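Local coordinates for heparin binding protein (PDB 1A7S) that binds heparin and kills Gram-negative bacteria as a neutrophil granule protein related to serine proteases, and attracts monocytes and fibroblasts, at residues 15-20 against 58-63; 146-151 against 157-162; 168-173 against 190-195. All blocks are in the same frame, centred on the assembly; numbering follows the deposited sequence. Where two conformers were deposited one is given.

Interaction 1: residues 15-20 against 58-63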
loop_
_atom_site.group_PDB
_atom_site.type_symbol
_atom_site.label_atom_id
_atom_site.label_comp_id
_atom_site.label_asym_id
_atom_site.label_seq_id
_atom_site.Cartn_x
_atom_site.Cartn_y
_atom_site.Cartn_z
ATOM N N LEU A 15 1.961 -6.315 -5.258
ATOM C CA LEU A 15 2.076 -6.083 -3.859
ATOM C C LEU A 15 3.524 -6.216 -3.352
ATOM O O LEU A 15 4.210 -7.184 -3.745
ATOM C CB LEU A 15 1.240 -7.024 -3.028
ATOM C CG LEU A 15 -0.174 -6.805 -2.842
ATOM C CD1 LEU A 15 -0.721 -7.845 -1.854
ATOM C CD2 LEU A 15 -0.580 -5.389 -2.398
ATOM N N ALA A 16 3.886 -5.333 -2.466
ATOM C CA ALA A 16 5.172 -5.422 -1.784
ATOM C C ALA A 16 4.969 -5.716 -0.316
ATOM O O ALA A 16 4.016 -5.254 0.289
ATOM C CB ALA A 16 5.863 -4.044 -1.901
ATOM N N SER A 17 5.928 -6.435 0.242
ATOM C CA SER A 17 6.119 -6.643 1.673
ATOM C C SER A 17 7.371 -5.846 2.057
ATOM O O SER A 17 8.420 -6.072 1.492
ATOM C CB SER A 17 6.276 -8.118 1.987
ATOM O OG SER A 17 6.700 -8.305 3.318
ATOM N N ILE A 18 7.239 -4.907 2.974
ATOM C CA ILE A 18 8.341 -4.093 3.497
ATOM C C ILE A 18 8.737 -4.687 4.844
ATOM O O ILE A 18 7.895 -4.880 5.732
ATOM C CB ILE A 18 7.933 -2.615 3.618
ATOM C CG1 ILE A 18 7.116 -2.085 2.476
ATOM C CG2 ILE A 18 9.204 -1.823 3.829
ATOM C CD1 ILE A 18 7.560 -2.142 1.122
ATOM N N GLN A 19 10.022 -5.013 4.951
ATOM C CA GLN A 19 10.515 -5.837 6.052
ATOM C C GLN A 19 11.664 -5.177 6.762
ATOM O O GLN A 19 12.507 -4.492 6.154
ATOM C CB GLN A 19 10.939 -7.223 5.491
ATOM C CG GLN A 19 9.784 -7.908 4.782
ATOM C CD GLN A 19 9.954 -9.369 4.453
ATOM O OE1 GLN A 19 8.968 -10.019 3.990
ATOM N NE2 GLN A 19 11.103 -9.899 4.674
ATOM N N ASN A 20 11.740 -5.424 8.074
ATOM C CA ASN A 20 12.789 -4.928 8.961
ATOM C C ASN A 20 13.429 -6.168 9.597
ATOM O O ASN A 20 12.740 -6.893 10.360
ATOM C CB ASN A 20 12.154 -4.026 10.027
ATOM C CG ASN A 20 13.032 -3.511 11.090
ATOM O OD1 ASN A 20 14.185 -3.898 11.267
ATOM N ND2 ASN A 20 12.497 -2.661 11.965
ATOM N N TYR A 58 4.174 -14.745 -1.620
ATOM C CA TYR A 58 2.843 -15.273 -1.339
ATOM C C TYR A 58 2.762 -15.580 0.153
ATOM O O TYR A 58 1.995 -14.895 0.886
ATOM C CB TYR A 58 2.499 -16.470 -2.198
ATOM C CG TYR A 58 1.158 -17.093 -1.915
ATOM C CD1 TYR A 58 0.036 -16.310 -2.125
ATOM C CD2 TYR A 58 1.041 -18.375 -1.426
ATOM C CE1 TYR A 58 -1.208 -16.743 -1.901
ATOM C CE2 TYR A 58 -0.310 -18.858 -1.179
ATOM C CZ TYR A 58 -1.364 -17.994 -1.406
ATOM O OH TYR A 58 -2.700 -18.460 -1.204
ATOM N N ASP A 59 3.455 -16.608 0.599
ATOM C CA ASP A 59 3.516 -16.976 2.037
ATOM C C ASP A 59 4.760 -16.367 2.652
ATOM O O ASP A 59 5.897 -16.680 2.291
ATOM C CB ASP A 59 3.606 -18.540 2.079
ATOM C CG ASP A 59 3.732 -19.106 3.445
ATOM O OD1 ASP A 59 3.836 -18.336 4.454
ATOM O OD2 ASP A 59 3.689 -20.355 3.555
ATOM N N LEU A 60 4.577 -15.415 3.561
ATOM C CA LEU A 60 5.664 -14.722 4.148
ATOM C C LEU A 60 6.721 -15.664 4.761
ATOM O O LEU A 60 7.880 -15.279 4.834
ATOM C CB LEU A 60 5.193 -13.767 5.266
ATOM C CG LEU A 60 4.412 -12.555 4.874
ATOM C CD1 LEU A 60 3.958 -11.742 6.044
ATOM C CD2 LEU A 60 5.156 -11.695 3.850
ATOM N N ARG A 61 6.320 -16.822 5.235
ATOM C CA ARG A 61 7.206 -17.734 5.907
ATOM C C ARG A 61 7.925 -18.692 4.969
ATOM O O ARG A 61 8.740 -19.512 5.472
ATOM C CB ARG A 61 6.488 -18.527 7.001
ATOM C CG ARG A 61 5.815 -17.636 8.034
ATOM C CD ARG A 61 5.084 -18.466 9.113
ATOM N NE ARG A 61 6.053 -18.976 10.076
ATOM C CZ ARG A 61 6.273 -18.474 11.286
ATOM N NH1 ARG A 61 5.431 -17.636 11.873
ATOM N NH2 ARG A 61 7.291 -18.960 11.978
ATOM N N ARG A 62 7.799 -18.541 3.684
ATOM C CA ARG A 62 8.392 -19.466 2.687
ATOM C C ARG A 62 9.378 -18.694 1.838
ATOM O O ARG A 62 9.204 -17.549 1.476
ATOM C CB ARG A 62 7.276 -20.080 1.845
ATOM C CG ARG A 62 7.634 -21.343 1.070
ATOM C CD ARG A 62 7.779 -22.577 1.907
ATOM N NE ARG A 62 6.492 -22.918 2.519
ATOM C CZ ARG A 62 6.343 -23.768 3.526
ATOM N NH1 ARG A 62 7.371 -24.398 4.069
ATOM N NH2 ARG A 62 5.116 -23.920 4.068
ATOM N N ARG A 63 10.458 -19.403 1.396
ATOM C CA ARG A 63 11.495 -18.742 0.621
ATOM C C ARG A 63 11.087 -18.328 -0.762
ATOM O O ARG A 63 11.476 -17.267 -1.263
ATOM C CB ARG A 63 12.807 -19.568 0.625
ATOM C CG ARG A 63 13.397 -19.712 2.001
ATOM C CD ARG A 63 14.455 -20.754 2.123
ATOM N NE ARG A 63 15.429 -20.717 1.013
ATOM C CZ ARG A 63 16.154 -21.824 0.785
ATOM N NH1 ARG A 63 16.248 -22.677 1.840
ATOM N NH2 ARG A 63 16.697 -22.133 -0.330
HETATM O O HOH W 1 9.409 -13.051 4.075
#

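Interaction 2: residues 146-151 against 157-162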
loop_
_atom_site.group_PDB
_atom_site.type_symbol
_atom_site.label_atom_id
_atom_site.label_comp_id
_atom_site.label_asym_id
_atom_site.label_seq_id
_atom_site.Cartn_x
_atom_site.Cartn_y
_atom_site.Cartn_z
ATOM N N VAL A 146 -14.208 -3.297 -0.504
ATOM C CA VAL A 146 -14.535 -2.111 0.252
ATOM C C VAL A 146 -15.261 -1.128 -0.664
ATOM O O VAL A 146 -15.111 -1.226 -1.910
ATOM C CB VAL A 146 -13.356 -1.467 0.982
ATOM C CG1 VAL A 146 -12.596 -2.496 1.862
ATOM C CG2 VAL A 146 -12.367 -0.837 0.003
ATOM N N THR A 147 -15.949 -0.178 -0.069
ATOM C CA THR A 147 -16.708 0.823 -0.849
ATOM C C THR A 147 -16.326 2.203 -0.400
ATOM O O THR A 147 -16.247 2.484 0.798
ATOM C CB THR A 147 -18.238 0.576 -0.642
ATOM O OG1 THR A 147 -18.507 -0.752 -1.095
ATOM C CG2 THR A 147 -19.030 1.549 -1.471
ATOM N N VAL A 148 -16.107 3.110 -1.330
ATOM C CA VAL A 148 -15.741 4.519 -0.983
ATOM C C VAL A 148 -16.894 5.186 -0.298
ATOM O O VAL A 148 -18.021 5.120 -0.742
ATOM C CB VAL A 148 -15.347 5.255 -2.277
ATOM C CG1 VAL A 148 -15.114 6.748 -1.989
ATOM C CG2 VAL A 148 -14.104 4.608 -2.884
ATOM N N THR A 149 -16.585 5.841 0.838
ATOM C CA THR A 149 -17.560 6.546 1.642
ATOM C C THR A 149 -17.950 7.889 1.048
ATOM O O THR A 149 -17.259 8.442 0.231
ATOM C CB THR A 149 -17.042 6.841 3.068
ATOM O OG1 THR A 149 -16.045 7.870 2.982
ATOM C CG2 THR A 149 -16.460 5.659 3.766
ATOM N N PRO A 150 -19.052 8.429 1.566
ATOM C CA PRO A 150 -19.394 9.833 1.298
ATOM C C PRO A 150 -18.297 10.755 1.825
ATOM O O PRO A 150 -17.566 10.398 2.739
ATOM C CB PRO A 150 -20.673 10.069 2.041
ATOM C CG PRO A 150 -21.281 8.708 2.227
ATOM C CD PRO A 150 -20.103 7.799 2.414
ATOM N N GLU A 151 -18.074 11.836 1.116
ATOM C CA GLU A 151 -17.008 12.759 1.374
ATOM C C GLU A 151 -17.125 13.300 2.776
ATOM O O GLU A 151 -16.193 13.539 3.504
ATOM C CB GLU A 151 -16.943 13.851 0.307
ATOM C CG GLU A 151 -17.960 14.919 0.349
ATOM C CD GLU A 151 -18.204 15.682 -0.935
ATOM O OE1 GLU A 151 -18.193 15.055 -2.008
ATOM O OE2 GLU A 151 -18.441 16.927 -0.898
ATOM N N ASN A 157 -7.718 15.149 1.907
ATOM C CA ASN A 157 -6.408 14.508 1.652
ATOM C C ASN A 157 -6.497 12.990 1.467
ATOM O O ASN A 157 -5.511 12.385 1.049
ATOM C CB ASN A 157 -5.504 14.755 2.896
ATOM C CG ASN A 157 -4.060 14.670 2.578
ATOM O OD1 ASN A 157 -3.331 13.825 3.126
ATOM N ND2 ASN A 157 -3.603 15.520 1.686
ATOM N N ASN A 158 -7.641 12.420 1.813
ATOM C CA ASN A 158 -7.829 10.993 1.851
ATOM C C ASN A 158 -8.937 10.521 0.944
ATOM O O ASN A 158 -9.821 11.299 0.554
ATOM C CB ASN A 158 -8.150 10.531 3.286
ATOM C CG ASN A 158 -6.938 10.741 4.204
ATOM O OD1 ASN A 158 -5.983 9.867 4.228
ATOM N ND2 ASN A 158 -6.907 11.750 4.927
ATOM N N VAL A 159 -8.929 9.242 0.646
ATOM C CA VAL A 159 -10.048 8.488 0.120
ATOM C C VAL A 159 -10.398 7.471 1.248
ATOM O O VAL A 159 -9.504 6.852 1.803
ATOM C CB VAL A 159 -9.670 7.662 -1.145
ATOM C CG1 VAL A 159 -10.870 6.793 -1.562
ATOM C CG2 VAL A 159 -9.281 8.568 -2.266
ATOM N N CYS A 160 -11.651 7.484 1.665
ATOM C CA CYS A 160 -12.101 6.661 2.776
ATOM C C CYS A 160 -13.027 5.564 2.286
ATOM O O CYS A 160 -13.761 5.739 1.329
ATOM C CB CYS A 160 -12.821 7.482 3.820
ATOM S SG CYS A 160 -11.815 8.724 4.583
ATOM N N THR A 161 -12.930 4.405 2.999
ATOM C CA THR A 161 -13.726 3.260 2.622
ATOM C C THR A 161 -14.357 2.603 3.806
ATOM O O THR A 161 -13.942 2.784 4.961
ATOM C CB THR A 161 -12.895 2.206 1.862
ATOM O OG1 THR A 161 -11.898 1.659 2.749
ATOM C CG2 THR A 161 -12.180 2.790 0.688
ATOM N N GLY A 162 -15.405 1.846 3.513
ATOM C CA GLY A 162 -16.068 1.044 4.523
ATOM C C GLY A 162 -16.554 -0.253 3.903
ATOM O O GLY A 162 -16.492 -0.476 2.673
#

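Interaction 3: residues 168-173 against 190-195. With EOH (ethanol), chain L.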
loop_
_atom_site.group_PDB
_atom_site.type_symbol
_atom_site.label_atom_id
_atom_site.label_comp_id
_atom_site.label_asym_id
_atom_site.label_seq_id
_atom_site.Cartn_x
_atom_site.Cartn_y
_atom_site.Cartn_z
ATOM N N GLY A 168 -14.418 -5.011 8.679
ATOM C CA GLY A 168 -13.706 -5.351 7.452
ATOM C C GLY A 168 -12.814 -4.153 7.054
ATOM O O GLY A 168 -13.234 -3.040 7.200
ATOM N N GLY A 169 -11.590 -4.466 6.649
ATOM C CA GLY A 169 -10.681 -3.411 6.237
ATOM C C GLY A 169 -9.269 -3.671 6.712
ATOM O O GLY A 169 -8.865 -4.821 6.961
ATOM N N ILE A 170 -8.474 -2.636 6.815
ATOM C CA ILE A 170 -7.059 -2.728 7.120
ATOM C C ILE A 170 -6.775 -2.946 8.562
ATOM O O ILE A 170 -7.590 -2.623 9.456
ATOM C CB ILE A 170 -6.317 -1.479 6.582
ATOM C CG1 ILE A 170 -6.694 -0.214 7.327
ATOM C CG2 ILE A 170 -6.513 -1.333 5.061
ATOM C CD1 ILE A 170 -6.023 1.086 6.854
ATOM N N CYS A 171 -5.622 -3.453 8.882
ATOM C CA CYS A 171 -5.183 -3.599 10.245
ATOM C C CYS A 171 -3.688 -3.499 10.365
ATOM O O CYS A 171 -2.985 -3.100 9.402
ATOM C CB CYS A 171 -5.826 -4.805 10.904
ATOM S SG CYS A 171 -5.963 -4.817 12.704
ATOM N N ASN A 172 -3.084 -3.841 11.471
ATOM C CA ASN A 172 -1.641 -3.756 11.664
ATOM C C ASN A 172 -0.936 -4.551 10.587
ATOM O O ASN A 172 -1.266 -5.678 10.317
ATOM C CB ASN A 172 -1.283 -4.345 13.037
ATOM C CG ASN A 172 -2.081 -3.948 14.207
ATOM O OD1 ASN A 172 -2.236 -4.668 15.150
ATOM N ND2 ASN A 172 -2.614 -2.722 14.241
ATOM N N GLY A 173 0.067 -3.921 9.915
ATOM C CA GLY A 173 0.815 -4.598 8.863
ATOM C C GLY A 173 0.310 -4.267 7.484
ATOM O O GLY A 173 0.944 -4.620 6.458
ATOM N N SER A 190 -3.382 4.305 5.208
ATOM C CA SER A 190 -2.790 5.214 6.160
ATOM C C SER A 190 -3.172 4.934 7.579
ATOM O O SER A 190 -2.306 4.644 8.422
ATOM C CB SER A 190 -2.991 6.644 5.784
ATOM O OG SER A 190 -2.505 7.596 6.633
ATOM N N PHE A 191 -4.442 5.044 7.938
ATOM C CA PHE A 191 -4.858 4.796 9.307
ATOM C C PHE A 191 -6.313 4.419 9.354
ATOM O O PHE A 191 -7.065 4.630 8.402
ATOM C CB PHE A 191 -4.545 6.008 10.197
ATOM C CG PHE A 191 -5.382 7.243 9.886
ATOM C CD1 PHE A 191 -5.018 8.150 8.922
ATOM C CD2 PHE A 191 -6.576 7.503 10.572
ATOM C CE1 PHE A 191 -5.775 9.271 8.624
ATOM C CE2 PHE A 191 -7.318 8.632 10.288
ATOM C CZ PHE A 191 -6.919 9.533 9.290
ATOM N N SER A 192 -6.772 3.960 10.506
ATOM C CA SER A 192 -8.203 3.885 10.820
ATOM C C SER A 192 -8.298 4.190 12.357
ATOM O O SER A 192 -7.246 4.084 13.025
ATOM C CB SER A 192 -8.817 2.571 10.510
ATOM O OG SER A 192 -8.154 1.454 11.078
ATOM N N LEU A 193 -9.465 4.511 12.783
ATOM C CA LEU A 193 -9.666 4.782 14.239
ATOM C C LEU A 193 -10.552 3.686 14.778
ATOM O O LEU A 193 -11.445 3.124 14.132
ATOM C CB LEU A 193 -10.267 6.187 14.413
ATOM C CG LEU A 193 -9.568 7.290 13.616
ATOM C CD1 LEU A 193 -10.482 8.474 13.422
ATOM C CD2 LEU A 193 -8.221 7.683 14.208
ATOM N N GLY A 194 -10.334 3.394 16.042
ATOM C CA GLY A 194 -11.094 2.396 16.745
ATOM C C GLY A 194 -10.559 1.015 16.290
ATOM O O GLY A 194 -9.532 0.901 15.666
ATOM N N PRO A 195 -11.385 0.041 16.585
ATOM C CA PRO A 195 -11.032 -1.328 16.221
ATOM C C PRO A 195 -10.835 -1.405 14.717
ATOM O O PRO A 195 -11.576 -0.798 13.950
ATOM C CB PRO A 195 -12.312 -2.116 16.617
ATOM C CG PRO A 195 -12.850 -1.301 17.761
ATOM C CD PRO A 195 -12.662 0.136 17.286
HETATM C C1 EOH L . -4.191 -0.409 11.350
HETATM C C2 EOH L . -5.499 0.115 10.917
HETATM O O EOH L . -4.230 -1.014 12.691
HETATM O O HOH W 2 -9.361 -0.759 9.865
#

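Interaction 1: residues 15-20 against 58-63
Leu60 reaches across to Ser17 and Gln19, and with that one side chain the loop between strands 51-55 and 69-77 meets strand 15-20. The strand belongs to the first of the two beta barrels of the chymotrypsin fold. Tyr58 leads into the turn, its hydroxyl bonded to Ala7 O. Asp59 then opens a type I turn that runs to Arg62. Asp59 OD1 accepts from Arg61 N at 3.0 Å, which makes an Asx turn; the N-H comes in from above the carboxylate plane, and the same oxygen has a salt bridge with Arg139. Leu60 follows at the corner of the turn. Its CG stands beside the backbone N (chi1 -69°) and the chain is extended from there, which brings Leu60 CD2 to rest 3.8 Å from Ser17 OG. Gln19 slides past Leu60 in the opposite direction, and Leu60 CD2 lies 4.2 Å from Gln19 OE1. That amide oxygen is already gripped within the strand: Ser17 OG donates to Gln19 OE1 over 2.9 Å, in the carbonyl plane and on a lone pair, while the buried hydroxyl has His24 ND1 as a further partner, and His24 and Trp128 also touch the Leu60 side chain. A water completes the crossing, giving one hydrogen to Gln19 OE1 at 3.1 Å and the other to Leu60 O at 2.8 Å. Arg61 and Arg62 are both exposed, in keeping with the very basic N-terminal half of this protein. Arg62 closes the turn with its N 3.0 Å from Asp59 O, and Arg62 NH2 is turned back to Asp59 OD2 in a long salt bridge of 3.9 Å.

Interaction 2: residues 146-151 against 157-162
Thr147 and Gly162 form an antiparallel hydrogen-bonded pair: Thr147 N donates to Gly162 O at 2.8 Å, and Gly162 N returns the bond to Thr147 O at 2.9 Å. This is the open end of the hairpin made by strands 142-148 and 158-162 in the second barrel of the chymotrypsin fold. One step on, Val148 pairs with Thr161 without hydrogen bonds, their CA atoms 4.3 Å apart and their side chains diverging. The strand then ends, yet Thr149 N still finds Cys160 O at 2.9 Å, from above the carbonyl plane.

Thr149 leans back over its partner. Thr149 CB lies 3.9 Å from Cys160 O. From there the chain forks: Thr149 CG2 lies 3.6 Å from Cys160 O and close to Thr161 C, while Thr149 OG1, set between the backbone N and the carbonyl carbon (chi1 72°), touches Cys160 CB at 3.4 Å. OG1 spends its own proton on Pro150 O, which ties Thr149 to the next residue as the chain leaves the strand. Cys160 is tied to Cys154 by a disulfide, so the loop closing the hairpin is fixed covalently as well.

Val146 crosses Thr161 obliquely, its CG2 3.6 Å from Thr161 CB, and both touch Leu179 of strand 178-181 in the same sheet. The three backbone bonds set the register, while this contact and the apolar pair of Val148 CG2 and Val159 CG1 add buried methyl packing.

Interaction 3: residues 168-173 against 190-195
Ile170 CD1 comes up to Phe191 O, bringing the 168-173 loop to strand 184-192, and together the two segments correspond to the walls of the S1 specificity pocket in trypsin-like proteases. The loop enters through Gly168, whose backbone is bonded to that of Gly197. Gly169 follows with a positive phi of 141°. Ile170 then points toward the other wall. Its CG1 sits between the backbone N and the carbonyl carbon and the chain is extended beyond (chi2 -179°), which carries Ile170 CD1 to 4.0 Å from Phe191 O. Ile170 N donates to Asp201 OD2, and Ile170 O accepts from a water at 2.6 Å; that water in turn accepts from Ser192 OG at 2.8 Å.

Cys171 takes the disulfide to Cys196, linking the loop covalently to the residue just after 190-195. Next, Asn172 lends its ND2 to the oxygen of an ethanol, 2.8 Å away but badly bent at 119° and therefore weak; its OD1 is held by Gly134 N. The ethanol, probably from the crystallisation liquor, lies between the two walls: its C1 is 3.3 Å from Cys171 C, and its C2 is 3.0 Å from Ser192 OG.

The walls thus do not pair as strands but meet through one apolar tip and a water bridging Ile170 O and Ser192 OG, with the ethanol in van der Waals reach of both residues.

Interaction 2 is backbone pairing within a single hairpin, held by direct N-H to O bonds and mostly buried. Interactions 1 and 3 instead set a loop against a strand with a single aliphatic side chain and a bridging water; the first is buried at its meeting point, the second only partly. Interactions 2 and 3 both reach the second-barrel sheet, their centres about 13 Å apart, and share Asp201 and Phe203 as neighbours. Interaction 1 lies across the chain's centre from interaction 2, in the first barrel, yet His24 connects it to interaction 3: one ring nitrogen bonds Ser17 OG, the other Gly173 O.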